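Side-chain contacts in extracellular solute-binding protein family 1 (Alicyclobacillus acidocaldarius subsp. acidocaldarius, PDB 4OVJ), which probably captures an extracellular solute for an ABC-type uptake system, as other members of its solute-binding family do: residues A[142-145]-A[146-149]; A[215-218]-A[219-223]. All coordinates share one frame; numbering follows the deposited sequence.

Both contacts are local, made between neighbours on one continuous run of chain, and both pair two aromatic rings edge to face beside backbone hydrogen bonds. Contact 1 lies where strand 128-144 gives way to the short helix 145-149; contact 2 lies within helix 211-226. Each is partly buried, but contact 1 has exposed residues at Glu145, Ala146 and Ala149, whereas no touching residue of contact 2 is fully exposed. The chemistry follows the place: a carboxylate caps a helix start in 142-149, while 215-223 has main-chain bonds throughout and an indole edge, led by its nitrogen, set against a phenol face. Their nearest atoms are about 10 Å apart, and helix 160-174 touches both, through Phe148 and Tyr220.

Contact 1. Residues A[142-145]-A[146-149]; sequences IYDE and AAFA
Asp144 and Ala147 form a helix cap at the point where strand 128-144 turns into helix 145-149, and an aromatic pair, Tyr143 and Phe148, packs beside it. Asp144 OD1 accepts from Ala147 N at 2.9 Å in a nearly straight bond, the N-H arriving from above the carboxylate plane rather than within it. The Asp144 side chain reaches the first turn because chi1 (178°) sets CG beside its own carbonyl carbon; Asp144 CG then rests 3.6 Å from Ala147 CB. This is a side-chain N-cap, which would place carboxylate charge near the N-H groups of the first turn, although OD2 also forms a salt bridge with Arg273. The helical main-chain bonds begin here, Phe148 N donating to Asp144 O at 3.0 Å and Ala149 N to Glu145 O at 2.9 Å. Tyr143 directs its ring edge toward the face of Phe148 in an offset edge-to-face pair, planes at 71°. Tyr143 CB also sits over that face, a CH-pi contact 4.3 Å from the ring centroid. Asp144 O approaches the Phe148 ring at its edge, 3.4 Å from CD1. Beyond this pair, Phe148 meets Trp163 with nearly parallel ring planes, and Tyr143 packs edge-to-face with Tyr153.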
ATOM      1  N   ILE A 142      -6.771  12.923  -1.307  1.00  7.22           N
ATOM      2  CA  ILE A 142      -6.140  13.976  -0.523  1.00  7.16           C
ATOM      3  C   ILE A 142      -6.604  15.278  -1.150  1.00  7.62           C
ATOM      4  O   ILE A 142      -6.370  15.532  -2.336  1.00  8.48           O
ATOM      5  CB  ILE A 142      -4.609  13.885  -0.553  1.00  8.83           C
ATOM      6  CG1 ILE A 142      -4.150  12.465  -0.189  1.00  9.78           C
ATOM      7  CG2 ILE A 142      -4.018  14.915   0.394  1.00  9.95           C
ATOM      8  CD1 ILE A 142      -2.656  12.262  -0.164  1.00 11.75           C
ATOM      9  N   TYR A 143      -7.295  16.098  -0.374  1.00  7.78           N
ATOM     10  CA  TYR A 143      -7.957  17.263  -0.948  1.00  7.64           C
ATOM     11  C   TYR A 143      -7.780  18.537  -0.111  1.00  7.86           C
ATOM     12  O   TYR A 143      -7.590  18.492   1.105  1.00  7.91           O
ATOM     13  CB  TYR A 143      -9.444  16.981  -1.206  1.00  9.14           C
ATOM     14  CG  TYR A 143     -10.279  16.807   0.043  1.00  9.33           C
ATOM     15  CD1 TYR A 143     -10.324  15.594   0.719  1.00 10.19           C
ATOM     16  CD2 TYR A 143     -11.024  17.859   0.550  1.00  9.16           C
ATOM     17  CE1 TYR A 143     -11.084  15.440   1.870  1.00  9.10           C
ATOM     18  CE2 TYR A 143     -11.783  17.714   1.695  1.00  9.99           C
ATOM     19  CZ  TYR A 143     -11.808  16.498   2.351  1.00 10.27           C
ATOM     20  OH  TYR A 143     -12.535  16.364   3.499  1.00 11.89           O
ATOM     21  N   ASP A 144      -7.819  19.665  -0.811  1.00  8.11           N
ATOM     22  CA  ASP A 144      -7.799  20.986  -0.198  1.00  8.85           C
ATOM     23  C   ASP A 144      -9.164  21.221   0.463  1.00  9.30           C
ATOM     24  O   ASP A 144     -10.188  21.394  -0.216  1.00  9.12           O
ATOM     25  CB  ASP A 144      -7.498  22.011  -1.296  1.00 10.04           C
ATOM     26  CG  ASP A 144      -7.500  23.454  -0.811  1.00 12.75           C
ATOM     27  OD1 ASP A 144      -8.207  23.796   0.147  1.00 14.17           O
ATOM     28  OD2 ASP A 144      -6.822  24.273  -1.453  1.00 17.52           O
ATOM     29  N   GLU A 145      -9.174  21.190   1.788  1.00 10.27           N
ATOM     30  CA  GLU A 145     -10.409  21.333   2.553  1.00 11.32           C
ATOM     31  C   GLU A 145     -11.190  22.580   2.195  1.00 11.28           C
ATOM     32  O   GLU A 145     -12.392  22.519   1.946  1.00 12.36           O
ATOM     33  CB  GLU A 145     -10.100  21.418   4.034  1.00 16.46           C
ATOM     34  CG  GLU A 145      -9.948  20.103   4.720  1.00 22.43           C
ATOM     35  CD  GLU A 145     -10.175  20.253   6.211  1.00 29.77           C
ATOM     36  OE1 GLU A 145      -9.493  21.112   6.820  1.00 31.61           O
ATOM     37  OE2 GLU A 145     -11.044  19.532   6.758  1.00 32.15           O
ATOM     38  N   ALA A 146     -10.514  23.722   2.201  1.00 12.35           N
ATOM     39  CA  ALA A 146     -11.191  24.977   1.948  1.00 12.93           C
ATOM     40  C   ALA A 146     -11.731  25.060   0.528  1.00 11.32           C
ATOM     41  O   ALA A 146     -12.831  25.572   0.322  1.00 12.87           O
ATOM     42  CB  ALA A 146     -10.279  26.162   2.251  1.00 14.93           C
ATOM     43  N   ALA A 147     -10.999  24.529  -0.448  1.00  9.52           N
ATOM     44  CA  ALA A 147     -11.488  24.535  -1.818  1.00  9.46           C
ATOM     45  C   ALA A 147     -12.756  23.693  -1.978  1.00  9.04           C
ATOM     46  O   ALA A 147     -13.716  24.114  -2.610  1.00  9.26           O
ATOM     47  CB  ALA A 147     -10.426  24.046  -2.786  1.00 11.18           C
ATOM     48  N   PHE A 148     -12.748  22.491  -1.418  1.00  8.41           N
ATOM     49  CA  PHE A 148     -13.889  21.597  -1.552  1.00  8.15           C
ATOM     50  C   PHE A 148     -15.093  22.054  -0.736  1.00  9.51           C
ATOM     51  O   PHE A 148     -16.223  21.772  -1.109  1.00 10.10           O
ATOM     52  CB  PHE A 148     -13.483  20.142  -1.262  1.00  7.29           C
ATOM     53  CG  PHE A 148     -12.873  19.486  -2.467  1.00  7.43           C
ATOM     54  CD1 PHE A 148     -11.568  19.796  -2.842  1.00  7.53           C
ATOM     55  CD2 PHE A 148     -13.640  18.654  -3.278  1.00  6.59           C
ATOM     56  CE1 PHE A 148     -11.020  19.262  -4.006  1.00  7.50           C
ATOM     57  CE2 PHE A 148     -13.102  18.108  -4.434  1.00  7.19           C
ATOM     58  CZ  PHE A 148     -11.783  18.407  -4.790  1.00  7.87           C
ATOM     59  N   ALA A 149     -14.852  22.776   0.352  1.00  9.28           N
ATOM     60  CA  ALA A 149     -15.947  23.375   1.115  1.00 11.57           C
ATOM     61  C   ALA A 149     -16.761  24.353   0.258  1.00 11.54           C
ATOM     62  O   ALA A 149     -17.954  24.552   0.516  1.00 13.30           O
ATOM     63  CB  ALA A 149     -15.431  24.039   2.392  1.00 11.63           C
TER

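Contact 2. Residues A[215-218]-A[219-223]; sequences VSYL and NYWAN
Tyr217 and Trp221, four residues apart on helix 211-226, form an edge-to-face aromatic pair in this all-helical contact. The indole turns the edge of its five-membered ring toward the phenol face, with centroids 4.9 Å apart and planes at 69°. Trp221 NE1 is the atom that meets the face, off-centre toward the rim and 3.6 Å from Tyr217 CE1. The two side chains start in different directions and converge: Tyr217 CG lies anti to its backbone N (chi1 170°), whereas Trp221 CG lies anti to its carbonyl carbon. The Tyr217 ring is held at its far end as well, since OH hydrogen-bonds to Thr187 OG1 and Ser184 N, and Phe188 and Trp191 meet the ring edge-to-face. Tyr220 projects toward helix 160-174, packing edge-to-face with Trp160 and hydrogen-bonding through OH to Trp160 O.

Main-chain hydrogen bonding follows the alpha-helical i to i+4 pattern. Asn219 N donates to Val215 O at 2.8 Å, Tyr220 N to Ser216 O at 3.0 Å and Ala222 N to Leu218 O at 2.9 Å. The bond from Trp221 N to Tyr217 O, at 3.3 Å, is weak; the same carbonyl oxygen also touches the indole, 3.2 Å from Trp221 CD1.

Van der Waals packing marks another side of the helix. Leu218 reaches Met387 of helix 377-392 and, with Asn219, touches Pro398 at the start of helix 398-414, joining three helices. Val215 and Asn219 run side by side and point the same way, bringing the amide nitrogen Asn219 ND2 to 3.4 Å from the methyl Val215 CG1.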
ATOM      1  N   VAL A 215     -12.328   0.678 -20.794  1.00  9.91           N
ATOM      2  CA  VAL A 215     -12.877   1.807 -21.544  1.00 10.24           C
ATOM      3  C   VAL A 215     -13.742   2.710 -20.657  1.00  9.42           C
ATOM      4  O   VAL A 215     -13.689   3.933 -20.787  1.00  9.64           O
ATOM      5  CB  VAL A 215     -13.654   1.342 -22.795  1.00 11.32           C
ATOM      6  CG1 VAL A 215     -14.371   2.514 -23.454  1.00 12.19           C
ATOM      7  CG2 VAL A 215     -12.687   0.719 -23.785  1.00 11.33           C
ATOM      8  N   SER A 216     -14.512   2.129 -19.743  1.00  9.21           N
ATOM      9  CA  SER A 216     -15.352   2.960 -18.866  1.00  9.06           C
ATOM     10  C   SER A 216     -14.481   3.823 -17.938  1.00  8.74           C
ATOM     11  O   SER A 216     -14.794   4.990 -17.675  1.00  8.92           O
ATOM     12  CB  SER A 216     -16.379   2.123 -18.097  1.00 10.74           C
ATOM     13  OG  SER A 216     -15.761   1.260 -17.164  1.00 13.16           O
ATOM     14  N   TYR A 217     -13.368   3.261 -17.478  1.00  8.02           N
ATOM     15  CA  TYR A 217     -12.405   4.016 -16.665  1.00  7.47           C
ATOM     16  C   TYR A 217     -11.797   5.146 -17.477  1.00  7.49           C
ATOM     17  O   TYR A 217     -11.765   6.309 -17.050  1.00  7.32           O
ATOM     18  CB  TYR A 217     -11.326   3.057 -16.196  1.00  7.39           C
ATOM     19  CG  TYR A 217     -10.095   3.621 -15.542  1.00  7.88           C
ATOM     20  CD1 TYR A 217     -10.046   3.850 -14.182  1.00  8.11           C
ATOM     21  CD2 TYR A 217      -8.943   3.824 -16.271  1.00  8.39           C
ATOM     22  CE1 TYR A 217      -8.895   4.305 -13.563  1.00  8.46           C
ATOM     23  CE2 TYR A 217      -7.788   4.276 -15.672  1.00  8.96           C
ATOM     24  CZ  TYR A 217      -7.770   4.510 -14.311  1.00  8.23           C
ATOM     25  OH  TYR A 217      -6.614   4.924 -13.715  1.00 10.09           O
ATOM     26  N   LEU A 218     -11.324   4.819 -18.664  1.00  7.58           N
ATOM     27  CA  LEU A 218     -10.714   5.839 -19.512  1.00  8.52           C
ATOM     28  C   LEU A 218     -11.703   6.958 -19.860  1.00  7.97           C
ATOM     29  O   LEU A 218     -11.337   8.133 -19.871  1.00  8.40           O
ATOM     30  CB  LEU A 218     -10.148   5.213 -20.777  1.00  9.27           C
ATOM     31  CG  LEU A 218      -8.982   4.241 -20.594  1.00 10.90           C
ATOM     32  CD1 LEU A 218      -8.710   3.585 -21.933  1.00 12.23           C
ATOM     33  CD2 LEU A 218      -7.732   4.909 -20.046  1.00 12.48           C
ATOM     34  N   ASN A 219     -12.952   6.587 -20.140  1.00  7.89           N
ATOM     35  CA  ASN A 219     -13.992   7.568 -20.465  1.00  8.91           C
ATOM     36  C   ASN A 219     -14.330   8.467 -19.316  1.00  8.38           C
ATOM     37  O   ASN A 219     -14.621   9.650 -19.524  1.00  9.45           O
ATOM     38  CB  ASN A 219     -15.261   6.882 -20.947  1.00  9.14           C
ATOM     39  CG  ASN A 219     -15.204   6.533 -22.419  1.00 11.52           C
ATOM     40  OD1 ASN A 219     -14.508   7.192 -23.187  1.00 14.65           O
ATOM     41  ND2 ASN A 219     -15.945   5.506 -22.822  1.00 12.21           N
ATOM     42  N   TYR A 220     -14.299   7.917 -18.103  1.00  8.21           N
ATOM     43  CA  TYR A 220     -14.568   8.706 -16.912  1.00  8.45           C
ATOM     44  C   TYR A 220     -13.603   9.873 -16.834  1.00  7.88           C
ATOM     45  O   TYR A 220     -14.018  11.021 -16.712  1.00  8.06           O
ATOM     46  CB  TYR A 220     -14.446   7.846 -15.656  1.00  8.59           C
ATOM     47  CG  TYR A 220     -14.660   8.612 -14.373  1.00  8.58           C
ATOM     48  CD1 TYR A 220     -15.940   8.894 -13.929  1.00  8.18           C
ATOM     49  CD2 TYR A 220     -13.580   9.065 -13.613  1.00  8.51           C
ATOM     50  CE1 TYR A 220     -16.149   9.602 -12.767  1.00  9.01           C
ATOM     51  CE2 TYR A 220     -13.784   9.764 -12.435  1.00  8.61           C
ATOM     52  CZ  TYR A 220     -15.075  10.028 -12.017  1.00  8.03           C
ATOM     53  OH  TYR A 220     -15.299  10.719 -10.852  1.00  8.13           O
ATOM     54  N   TRP A 221     -12.313   9.579 -16.950  1.00  8.09           N
ATOM     55  CA  TRP A 221     -11.302  10.641 -16.874  1.00  7.93           C
ATOM     56  C   TRP A 221     -11.315  11.534 -18.110  1.00  8.53           C
ATOM     57  O   TRP A 221     -11.118  12.742 -17.994  1.00  8.43           O
ATOM     58  CB  TRP A 221      -9.911  10.059 -16.635  1.00  8.67           C
ATOM     59  CG  TRP A 221      -9.830   9.363 -15.309  1.00  7.93           C
ATOM     60  CD1 TRP A 221      -9.947   8.024 -15.079  1.00  8.19           C
ATOM     61  CD2 TRP A 221      -9.676   9.978 -14.027  1.00  9.26           C
ATOM     62  NE1 TRP A 221      -9.867   7.767 -13.731  1.00  9.83           N
ATOM     63  CE2 TRP A 221      -9.687   8.952 -13.066  1.00  9.61           C
ATOM     64  CE3 TRP A 221      -9.511  11.304 -13.600  1.00  9.83           C
ATOM     65  CZ2 TRP A 221      -9.546   9.202 -11.705  1.00 10.52           C
ATOM     66  CZ3 TRP A 221      -9.376  11.554 -12.245  1.00 10.08           C
ATOM     67  CH2 TRP A 221      -9.385  10.508 -11.318  1.00 10.37           C
ATOM     68  N   ALA A 222     -11.574  10.949 -19.283  1.00  8.81           N
ATOM     69  CA  ALA A 222     -11.657  11.748 -20.507  1.00  9.69           C
ATOM     70  C   ALA A 222     -12.755  12.808 -20.405  1.00 10.33           C
ATOM     71  O   ALA A 222     -12.561  13.941 -20.840  1.00 10.62           O
ATOM     72  CB  ALA A 222     -11.869  10.870 -21.719  1.00 10.13           C
ATOM     73  N   ASN A 223     -13.888  12.452 -19.794  1.00  9.98           N
ATOM     74  CA  ASN A 223     -14.968  13.421 -19.616  1.00 11.41           C
ATOM     75  C   ASN A 223     -14.541  14.561 -18.688  1.00 11.96           C
ATOM     76  O   ASN A 223     -14.831  15.729 -18.959  1.00 14.66           O
ATOM     77  CB  ASN A 223     -16.244  12.744 -19.157  1.00 12.98           C
ATOM     78  CG  ASN A 223     -16.933  11.966 -20.273  1.00 15.86           C
ATOM     79  OD1 ASN A 223     -16.731  12.221 -21.463  1.00 20.69           O
ATOM     80  ND2 ASN A 223     -17.752  11.018 -19.892  1.00 21.05           N
TER